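Local coordinates for CRISPR-associated endonuclease Cas9 (Campylobacter jejuni subsp. jejuni serotype O:2, PDB 5X2H), which is an RNA-guided, magnesium-dependent endonuclease of bacterial antiviral defence that cuts the two strands of target DNA with separate RuvC-like and HNH nuclease domains, at residues Leu110-Leu115 and Tyr171-Tyr176; Leu212-Gln217 and Phe222-Lys227; Ile372-Ala377 and Ser390-Glu395. All coordinates share one frame; numbering follows the deposited sequence.

Contact 1. Residues Leu110-Leu115 and Tyr171-Tyr176; sequences LRFRAL and YLYKEY
F112 meets Y173 and K174 where two short helices, 107-113 and 168-175, pack against each other at the surface of the α-helical recognition lobe. The F112 side chain carries its half of the interface. CB of F112 comes obliquely to the tyrosine ring, 3.6 Å from CD2 of Y173, and CG of F112 is 3.8 Å from the same atom. The ring then divides its two flanks between two partners. On one flank CD2 of F112 comes to 3.7 Å from CE2 of Y173; on the other, CE1 of F112 is 3.4 Å from CE of K174. At the far end, CZ of F112 lies 3.7 Å from CE of K174, so the lysine crosses the outer part of the phenylalanine ring at about a right angle. F112 and Y173 both hold CG anti to their own backbone N (chi1 172° in each), which sends the two rings out from facing helices in similar fashion. They end with planes 21° from parallel and centroids 5.4 Å apart, yet slid so far past each other that they barely overlap: flank contact, not a full stack. K174 arrives with its chain extended beyond CG, and its ammonium also forms a salt bridge with E170 one turn back, which should restrain the methylene at CE beside the phenylalanine. Y173 is further packed by Y108 and E109 of the first helix, while R111 of the same helix ties it to helix 203-219 through a salt bridge with E209. At the other end of segment 171-176, OH of Y176 donates to OH of Y171 across 3.0 Å, and the Y171 hydroxyl is bonded in turn to OD1 of N158.

Contact 2. Residues Leu212-Gln217 and Phe222-Lys227; sequences LIFKKQ and FSFSKK
The tight connection between helices 203-219 and 226-236 brings Q217 and F222 together at the end of the first helix. N of F222 donates to O of Q217 at 2.9 Å with an N-H...O angle of 147°. This i+5 to i bond is of the 6→1 kind that a Schellman motif contains. Beside it, CB of F222 sits 3.2 Å from the accepting O of Q217 and 3.8 Å from CB of Q217, so the side chains leave the turn in contact. The glutamine chain bends at chi2, bringing OE1 of Q217 to 3.7 Å from CD2 of the F222 ring. Three backbone groups hold its buried amide: OE1 accepts from L119 N, and NE2 donates to the carbonyls of E117 and A114, an arrangement that fixes the rotation of the group. Beyond the turn the chain runs extended to S225, the N-cap of helix 226-236, and on the way F224 folds back over the first helix. There F214 and F224 form a T-shaped (edge-to-face) pair, with planes at 83° and centroids 5.0 Å apart. The edge of F214 points at one face of F224: CD1 of F214 is 3.4 Å from CZ of F224, and CE1 of F214 stands over the centre of that ring. With chi1 of 44°, CG of F224 lies between its backbone N and carbonyl carbon, which turns the ring back toward the helix. F124 of helix 121-133 forms further edge-to-face pairs with F214 and with F222. In the plane of the F224 ring, at its edge, lie CD1 of F222 and the carbonyl O of F214, the latter 3.6 Å from CZ of F224.

Contact 3. Residues Ile372-Ala377 and Ser390-Glu395; sequences IKLKKA and SLSKLE
The flat groups where L374 meets L391 and S392 are peptide units rather than rings. CD2 of L374 lies 4.2 Å from O of L391. The same CD2 of L374 is 3.9 Å from O of S392 and touches CA of S392 at 3.8 Å. The contact closes a pair of successive short helices, 371-379 and 385-391, in the helical recognition lobe, packing one flank of the first against the C-terminal end of the second. With chi1 at 176°, the isobutyl group of L374 swings to the side of its own carbonyl carbon and reaches the serine backbone. Its neighbour K375 approaches from the adjoining position on the helix, with CB and CG alongside the serine hydroxyl. OG of S392 is thus wedged between the two side chains, while a weak hydrogen bond links it to the carbonyl O of I388, four residues earlier. The lysine chain runs extended until it bends at chi4, and its ammonium has a long, weak ion pair with D389. L391 faces Y341, F344 and I361 instead. The tightest approach is polar against apolar: OG of S392 lies just 3.2 Å from CG of K375.

How the contacts relate
The three contacts follow one another along the chain, each closing before the next opens. Contacts 1 and 2 are neighbours, with centres about 18 Å apart: helices 168-175 and 203-219 are consecutive, and L115 packs on L212 while A114 packs on I213. The pair therefore forms one continuous helical cluster, in which A114 and L115 link contact 1 to helix 203-219 of contact 2. Contact 3 stands apart, about 40 Å from contact 1 and 32 Å from contact 2 between centres, and touches neither. All three lie away from the predicted RuvC active-site residues but within about 8 Å of the bound nucleic acid at their nearest atoms, consistent with a recognition lobe built around guide and target.

Contact 1. Residues Leu110-Leu115 and Tyr171-Tyr176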
loop_
_atom_site.group_PDB
_atom_site.type_symbol
_atom_site.label_atom_id
_atom_site.label_comp_id
_atom_site.label_asym_id
_atom_site.label_seq_id
_atom_site.Cartn_x
_atom_site.Cartn_y
_atom_site.Cartn_z
ATOM N N LEU A 110 22.573 9.235 -35.974
ATOM C CA LEU A 110 23.775 9.796 -35.367
ATOM C C LEU A 110 24.585 8.720 -34.659
ATOM O O LEU A 110 25.822 8.734 -34.702
ATOM C CB LEU A 110 23.403 10.914 -34.393
ATOM C CG LEU A 110 22.832 12.202 -34.986
ATOM C CD1 LEU A 110 22.633 13.231 -33.887
ATOM C CD2 LEU A 110 23.742 12.746 -36.078
ATOM N N ARG A 111 23.906 7.774 -34.006
ATOM C CA ARG A 111 24.602 6.701 -33.306
ATOM C C ARG A 111 25.225 5.694 -34.264
ATOM O O ARG A 111 26.161 4.988 -33.873
ATOM C CB ARG A 111 23.646 5.999 -32.339
ATOM C CG ARG A 111 23.376 6.794 -31.068
ATOM C CD ARG A 111 22.079 6.376 -30.394
ATOM N NE ARG A 111 22.107 4.992 -29.931
ATOM C CZ ARG A 111 21.082 4.383 -29.344
ATOM N NH1 ARG A 111 19.943 5.037 -29.150
ATOM N NH2 ARG A 111 21.193 3.120 -28.954
ATOM N N PHE A 112 24.732 5.608 -35.503
ATOM C CA PHE A 112 25.402 4.773 -36.494
ATOM C C PHE A 112 26.623 5.475 -37.075
ATOM O O PHE A 112 27.665 4.842 -37.276
ATOM C CB PHE A 112 24.434 4.378 -37.612
ATOM C CG PHE A 112 25.101 3.669 -38.757
ATOM C CD1 PHE A 112 25.641 2.405 -38.585
ATOM C CD2 PHE A 112 25.196 4.269 -40.003
ATOM C CE1 PHE A 112 26.267 1.752 -39.634
ATOM C CE2 PHE A 112 25.819 3.619 -41.059
ATOM C CZ PHE A 112 26.353 2.359 -40.873
ATOM N N ARG A 113 26.513 6.780 -37.350
ATOM C CA ARG A 113 27.659 7.533 -37.850
ATOM C C ARG A 113 28.821 7.490 -36.869
ATOM O O ARG A 113 29.988 7.461 -37.277
ATOM C CB ARG A 113 27.270 8.987 -38.112
ATOM C CG ARG A 113 26.258 9.212 -39.208
ATOM C CD ARG A 113 26.001 10.702 -39.341
ATOM N NE ARG A 113 25.002 11.024 -40.352
ATOM C CZ ARG A 113 24.554 12.254 -40.580
ATOM N NH1 ARG A 113 25.017 13.269 -39.863
ATOM N NH2 ARG A 113 23.645 12.470 -41.520
ATOM N N ALA A 114 28.518 7.493 -35.567
ATOM C CA ALA A 114 29.556 7.530 -34.544
ATOM C C ALA A 114 30.506 6.346 -34.637
ATOM O O ALA A 114 31.627 6.425 -34.122
ATOM C CB ALA A 114 28.921 7.576 -33.153
ATOM N N LEU A 115 30.088 5.254 -35.276
ATOM C CA LEU A 115 30.962 4.110 -35.480
ATOM C C LEU A 115 31.854 4.257 -36.705
ATOM O O LEU A 115 32.711 3.395 -36.933
ATOM C CB LEU A 115 30.127 2.834 -35.608
ATOM C CG LEU A 115 28.991 2.658 -34.598
ATOM C CD1 LEU A 115 28.178 1.413 -34.916
ATOM C CD2 LEU A 115 29.527 2.599 -33.176
ATOM N N TYR A 171 21.941 -1.554 -34.564
ATOM C CA TYR A 171 20.892 -2.563 -34.660
ATOM C C TYR A 171 19.523 -1.920 -34.856
ATOM O O TYR A 171 18.775 -2.292 -35.767
ATOM C CB TYR A 171 20.915 -3.438 -33.408
ATOM C CG TYR A 171 19.710 -4.333 -33.214
ATOM C CD1 TYR A 171 19.399 -5.329 -34.132
ATOM C CD2 TYR A 171 18.901 -4.201 -32.093
ATOM C CE1 TYR A 171 18.304 -6.155 -33.948
ATOM C CE2 TYR A 171 17.808 -5.022 -31.897
ATOM C CZ TYR A 171 17.513 -5.996 -32.826
ATOM O OH TYR A 171 16.423 -6.810 -32.624
ATOM N N LEU A 172 19.184 -0.941 -34.017
ATOM C CA LEU A 172 17.889 -0.281 -34.148
ATOM C C LEU A 172 17.816 0.550 -35.424
ATOM O O LEU A 172 16.758 0.632 -36.058
ATOM C CB LEU A 172 17.617 0.592 -32.924
ATOM C CG LEU A 172 17.484 -0.147 -31.590
ATOM C CD1 LEU A 172 17.254 0.833 -30.445
ATOM C CD2 LEU A 172 16.361 -1.175 -31.660
ATOM N N TYR A 173 18.930 1.170 -35.817
ATOM C CA TYR A 173 18.911 2.042 -36.985
ATOM C C TYR A 173 18.750 1.247 -38.274
ATOM O O TYR A 173 18.101 1.712 -39.219
ATOM C CB TYR A 173 20.187 2.884 -37.028
ATOM C CG TYR A 173 20.360 3.676 -38.302
ATOM C CD1 TYR A 173 19.544 4.765 -38.579
ATOM C CD2 TYR A 173 21.342 3.339 -39.224
ATOM C CE1 TYR A 173 19.697 5.493 -39.742
ATOM C CE2 TYR A 173 21.504 4.064 -40.393
ATOM C CZ TYR A 173 20.679 5.140 -40.644
ATOM O OH TYR A 173 20.831 5.868 -41.799
ATOM N N LYS A 174 19.323 0.047 -38.332
ATOM C CA LYS A 174 19.311 -0.736 -39.561
ATOM C C LYS A 174 18.162 -1.730 -39.632
ATOM O O LYS A 174 17.727 -2.079 -40.735
ATOM C CB LYS A 174 20.636 -1.483 -39.720
ATOM C CG LYS A 174 21.803 -0.596 -40.100
ATOM C CD LYS A 174 23.056 -1.419 -40.326
ATOM C CE LYS A 174 24.144 -0.598 -40.994
ATOM N NZ LYS A 174 25.426 -1.348 -41.065
ATOM N N GLU A 175 17.661 -2.197 -38.491
ATOM C CA GLU A 175 16.604 -3.200 -38.486
ATOM C C GLU A 175 15.209 -2.599 -38.411
ATOM O O GLU A 175 14.262 -3.194 -38.936
ATOM C CB GLU A 175 16.797 -4.171 -37.316
ATOM C CG GLU A 175 17.965 -5.125 -37.481
ATOM C CD GLU A 175 17.676 -6.233 -38.474
ATOM O OE1 GLU A 175 16.484 -6.493 -38.747
ATOM O OE2 GLU A 175 18.640 -6.842 -38.983
ATOM N N TYR A 176 15.054 -1.440 -37.780
ATOM C CA TYR A 176 13.709 -0.923 -37.554
ATOM C C TYR A 176 13.520 0.525 -37.979
ATOM O O TYR A 176 12.443 0.871 -38.468
ATOM C CB TYR A 176 13.340 -1.078 -36.068
ATOM C CG TYR A 176 13.483 -2.492 -35.552
ATOM C CD1 TYR A 176 12.633 -3.501 -35.988
ATOM C CD2 TYR A 176 14.469 -2.819 -34.629
ATOM C CE1 TYR A 176 12.762 -4.795 -35.523
ATOM C CE2 TYR A 176 14.606 -4.111 -34.158
ATOM C CZ TYR A 176 13.750 -5.095 -34.608
ATOM O OH TYR A 176 13.883 -6.382 -34.140
#

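Contact 2. Residues Leu212-Gln217 and Phe222-Lys227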
loop_
_atom_site.group_PDB
_atom_site.type_symbol
_atom_site.label_atom_id
_atom_site.label_comp_id
_atom_site.label_asym_id
_atom_site.label_seq_id
_atom_site.Cartn_x
_atom_site.Cartn_y
_atom_site.Cartn_z
ATOM N N LEU A 212 31.700 2.386 -26.495
ATOM C CA LEU A 212 32.254 2.216 -27.832
ATOM C C LEU A 212 32.241 3.527 -28.606
ATOM O O LEU A 212 33.189 3.832 -29.339
ATOM C CB LEU A 212 31.474 1.139 -28.588
ATOM C CG LEU A 212 31.862 0.910 -30.050
ATOM C CD1 LEU A 212 33.281 0.363 -30.154
ATOM C CD2 LEU A 212 30.869 -0.019 -30.730
ATOM N N ILE A 213 31.174 4.315 -28.456
ATOM C CA ILE A 213 31.078 5.583 -29.176
ATOM C C ILE A 213 32.174 6.539 -28.724
ATOM O O ILE A 213 32.793 7.227 -29.545
ATOM C CB ILE A 213 29.677 6.194 -28.996
ATOM C CG1 ILE A 213 28.634 5.360 -29.744
ATOM C CG2 ILE A 213 29.658 7.637 -29.473
ATOM C CD1 ILE A 213 27.207 5.841 -29.549
ATOM N N PHE A 214 32.432 6.600 -27.413
ATOM C CA PHE A 214 33.526 7.427 -26.912
ATOM C C PHE A 214 34.857 6.990 -27.510
ATOM O O PHE A 214 35.639 7.821 -27.988
ATOM C CB PHE A 214 33.578 7.368 -25.384
ATOM C CG PHE A 214 32.855 8.500 -24.706
ATOM C CD1 PHE A 214 33.437 9.752 -24.617
ATOM C CD2 PHE A 214 31.601 8.309 -24.150
ATOM C CE1 PHE A 214 32.781 10.797 -23.995
ATOM C CE2 PHE A 214 30.940 9.352 -23.524
ATOM C CZ PHE A 214 31.532 10.598 -23.447
ATOM N N LYS A 215 35.124 5.682 -27.504
ATOM C CA LYS A 215 36.386 5.171 -28.030
ATOM C C LYS A 215 36.513 5.427 -29.527
ATOM O O LYS A 215 37.592 5.787 -30.012
ATOM C CB LYS A 215 36.507 3.677 -27.726
ATOM C CG LYS A 215 37.693 2.990 -28.387
ATOM C CD LYS A 215 37.305 1.596 -28.864
ATOM C CE LYS A 215 38.063 0.506 -28.125
ATOM N NZ LYS A 215 39.425 0.299 -28.685
ATOM N N LYS A 216 35.422 5.249 -30.276
ATOM C CA LYS A 216 35.474 5.472 -31.718
ATOM C C LYS A 216 35.623 6.953 -32.045
ATOM O O LYS A 216 36.380 7.318 -32.950
ATOM C CB LYS A 216 34.229 4.891 -32.386
ATOM C CG LYS A 216 34.204 3.370 -32.415
ATOM C CD LYS A 216 34.846 2.816 -33.681
ATOM C CE LYS A 216 35.417 1.425 -33.440
ATOM N NZ LYS A 216 35.722 0.706 -34.707
ATOM N N GLN A 217 34.906 7.820 -31.323
ATOM C CA GLN A 217 35.094 9.256 -31.505
ATOM C C GLN A 217 36.500 9.681 -31.112
ATOM O O GLN A 217 37.041 10.642 -31.672
ATOM C CB GLN A 217 34.057 10.033 -30.695
ATOM C CG GLN A 217 32.644 9.921 -31.238
ATOM C CD GLN A 217 32.541 10.380 -32.678
ATOM O OE1 GLN A 217 32.604 11.574 -32.967
ATOM N NE2 GLN A 217 32.390 9.428 -33.592
ATOM N N PHE A 222 37.920 13.360 -31.934
ATOM C CA PHE A 222 37.157 14.114 -30.950
ATOM C C PHE A 222 37.961 14.223 -29.662
ATOM O O PHE A 222 38.455 13.219 -29.136
ATOM C CB PHE A 222 35.807 13.444 -30.686
ATOM C CG PHE A 222 34.725 14.398 -30.253
ATOM C CD1 PHE A 222 34.796 15.041 -29.027
ATOM C CD2 PHE A 222 33.629 14.639 -31.067
ATOM C CE1 PHE A 222 33.801 15.914 -28.627
ATOM C CE2 PHE A 222 32.629 15.511 -30.673
ATOM C CZ PHE A 222 32.717 16.149 -29.450
ATOM N N SER A 223 38.103 15.444 -29.158
ATOM C CA SER A 223 38.915 15.725 -27.983
ATOM C C SER A 223 38.014 16.006 -26.789
ATOM O O SER A 223 37.105 16.837 -26.872
ATOM C CB SER A 223 39.849 16.909 -28.238
ATOM O OG SER A 223 39.151 17.991 -28.830
ATOM N N PHE A 224 38.268 15.306 -25.686
ATOM C CA PHE A 224 37.530 15.511 -24.449
ATOM C C PHE A 224 38.375 15.001 -23.291
ATOM O O PHE A 224 39.134 14.038 -23.437
ATOM C CB PHE A 224 36.166 14.808 -24.474
ATOM C CG PHE A 224 36.215 13.408 -25.019
ATOM C CD1 PHE A 224 36.616 12.348 -24.220
ATOM C CD2 PHE A 224 35.859 13.153 -26.334
ATOM C CE1 PHE A 224 36.665 11.063 -24.724
ATOM C CE2 PHE A 224 35.905 11.870 -26.843
ATOM C CZ PHE A 224 36.310 10.824 -26.038
ATOM N N SER A 225 38.238 15.661 -22.145
ATOM C CA SER A 225 38.972 15.245 -20.959
ATOM C C SER A 225 38.548 13.844 -20.533
ATOM O O SER A 225 37.402 13.429 -20.728
ATOM C CB SER A 225 38.741 16.239 -19.820
ATOM O OG SER A 225 37.360 16.386 -19.541
ATOM N N LYS A 226 39.499 13.102 -19.955
ATOM C CA LYS A 226 39.191 11.765 -19.460
ATOM C C LYS A 226 38.115 11.811 -18.386
ATOM O O LYS A 226 37.282 10.899 -18.298
ATOM C CB LYS A 226 40.456 11.098 -18.917
ATOM N N LYS A 227 38.110 12.868 -17.571
ATOM C CA LYS A 227 37.101 13.008 -16.529
ATOM C C LYS A 227 35.702 13.148 -17.118
ATOM O O LYS A 227 34.718 12.775 -16.469
ATOM C CB LYS A 227 37.440 14.209 -15.647
ATOM C CG LYS A 227 36.522 14.403 -14.456
ATOM C CD LYS A 227 36.769 15.750 -13.795
ATOM C CE LYS A 227 35.700 16.059 -12.760
ATOM N NZ LYS A 227 35.583 17.522 -12.510
#

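Contact 3. Residues Ile372-Ala377 and Ser390-Glu395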
loop_
_atom_site.group_PDB
_atom_site.type_symbol
_atom_site.label_atom_id
_atom_site.label_comp_id
_atom_site.label_asym_id
_atom_site.label_seq_id
_atom_site.Cartn_x
_atom_site.Cartn_y
_atom_site.Cartn_z
ATOM N N ILE A 372 29.045 0.752 -1.123
ATOM C CA ILE A 372 29.981 1.782 -0.683
ATOM C C ILE A 372 29.730 2.135 0.778
ATOM O O ILE A 372 30.665 2.225 1.582
ATOM C CB ILE A 372 29.893 3.022 -1.594
ATOM C CG1 ILE A 372 30.836 2.879 -2.794
ATOM C CG2 ILE A 372 30.221 4.294 -0.819
ATOM C CD1 ILE A 372 30.413 1.834 -3.811
ATOM N N LYS A 373 28.462 2.331 1.148
ATOM C CA LYS A 373 28.145 2.569 2.551
ATOM C C LYS A 373 28.431 1.336 3.397
ATOM O O LYS A 373 28.722 1.457 4.592
ATOM C CB LYS A 373 26.686 3.007 2.694
ATOM C CG LYS A 373 26.513 4.311 3.461
ATOM C CD LYS A 373 25.066 4.787 3.474
ATOM C CE LYS A 373 24.672 5.440 2.160
ATOM N NZ LYS A 373 23.351 6.121 2.263
ATOM N N LEU A 374 28.368 0.145 2.793
ATOM C CA LEU A 374 28.762 -1.066 3.504
ATOM C C LEU A 374 30.276 -1.140 3.668
ATOM O O LEU A 374 30.768 -1.550 4.725
ATOM C CB LEU A 374 28.230 -2.299 2.773
ATOM C CG LEU A 374 28.636 -3.668 3.327
ATOM C CD1 LEU A 374 28.282 -3.800 4.807
ATOM C CD2 LEU A 374 27.995 -4.784 2.512
ATOM N N LYS A 375 31.029 -0.750 2.633
ATOM C CA LYS A 375 32.484 -0.684 2.758
ATOM C C LYS A 375 32.891 0.235 3.901
ATOM O O LYS A 375 33.763 -0.111 4.708
ATOM C CB LYS A 375 33.115 -0.202 1.449
ATOM C CG LYS A 375 33.054 -1.190 0.294
ATOM C CD LYS A 375 33.630 -0.572 -0.974
ATOM C CE LYS A 375 33.419 -1.465 -2.187
ATOM N NZ LYS A 375 34.175 -2.741 -2.071
ATOM N N LYS A 376 32.263 1.410 3.990
ATOM C CA LYS A 376 32.587 2.348 5.059
ATOM C C LYS A 376 32.217 1.785 6.426
ATOM O O LYS A 376 32.940 1.994 7.405
ATOM C CB LYS A 376 31.879 3.681 4.817
ATOM N N ALA A 377 31.096 1.066 6.513
ATOM C CA ALA A 377 30.688 0.504 7.797
ATOM C C ALA A 377 31.631 -0.609 8.236
ATOM O O ALA A 377 31.992 -0.693 9.414
ATOM C CB ALA A 377 29.252 -0.010 7.713
ATOM N N SER A 390 35.676 -8.477 0.152
ATOM C CA SER A 390 35.045 -9.792 0.153
ATOM C C SER A 390 33.708 -9.756 0.884
ATOM O O SER A 390 32.696 -10.250 0.373
ATOM C CB SER A 390 35.978 -10.822 0.788
ATOM O OG SER A 390 37.238 -10.843 0.140
ATOM N N LEU A 391 33.686 -9.169 2.084
ATOM C CA LEU A 391 32.449 -9.082 2.849
ATOM C C LEU A 391 31.425 -8.165 2.193
ATOM O O LEU A 391 30.226 -8.315 2.449
ATOM C CB LEU A 391 32.739 -8.598 4.271
ATOM C CG LEU A 391 33.620 -9.482 5.159
ATOM C CD1 LEU A 391 33.731 -8.886 6.554
ATOM C CD2 LEU A 391 33.080 -10.902 5.223
ATOM N N SER A 392 31.866 -7.227 1.350
ATOM C CA SER A 392 30.941 -6.307 0.698
ATOM C C SER A 392 30.123 -6.976 -0.397
ATOM O O SER A 392 29.109 -6.413 -0.822
ATOM C CB SER A 392 31.699 -5.116 0.108
ATOM O OG SER A 392 31.785 -4.049 1.036
ATOM N N LYS A 393 30.537 -8.153 -0.866
ATOM C CA LYS A 393 29.865 -8.820 -1.974
ATOM C C LYS A 393 28.834 -9.847 -1.526
ATOM O O LYS A 393 28.052 -10.316 -2.359
ATOM C CB LYS A 393 30.897 -9.503 -2.883
ATOM N N LEU A 394 28.809 -10.204 -0.245
ATOM C CA LEU A 394 27.883 -11.215 0.245
ATOM C C LEU A 394 26.482 -10.638 0.388
ATOM O O LEU A 394 26.304 -9.492 0.814
ATOM C CB LEU A 394 28.364 -11.767 1.587
ATOM C CG LEU A 394 29.772 -12.366 1.609
ATOM C CD1 LEU A 394 30.199 -12.652 3.036
ATOM C CD2 LEU A 394 29.837 -13.631 0.761
ATOM N N GLU A 395 25.482 -11.442 0.031
ATOM C CA GLU A 395 24.078 -11.047 0.103
ATOM C C GLU A 395 23.433 -11.780 1.274
ATOM O O GLU A 395 23.244 -13.001 1.222
ATOM C CB GLU A 395 23.353 -11.359 -1.205
ATOM C CG GLU A 395 24.097 -10.920 -2.458
ATOM C CD GLU A 395 23.306 -11.178 -3.728
ATOM O OE1 GLU A 395 22.128 -10.762 -3.796
ATOM O OE2 GLU A 395 23.858 -11.809 -4.655
#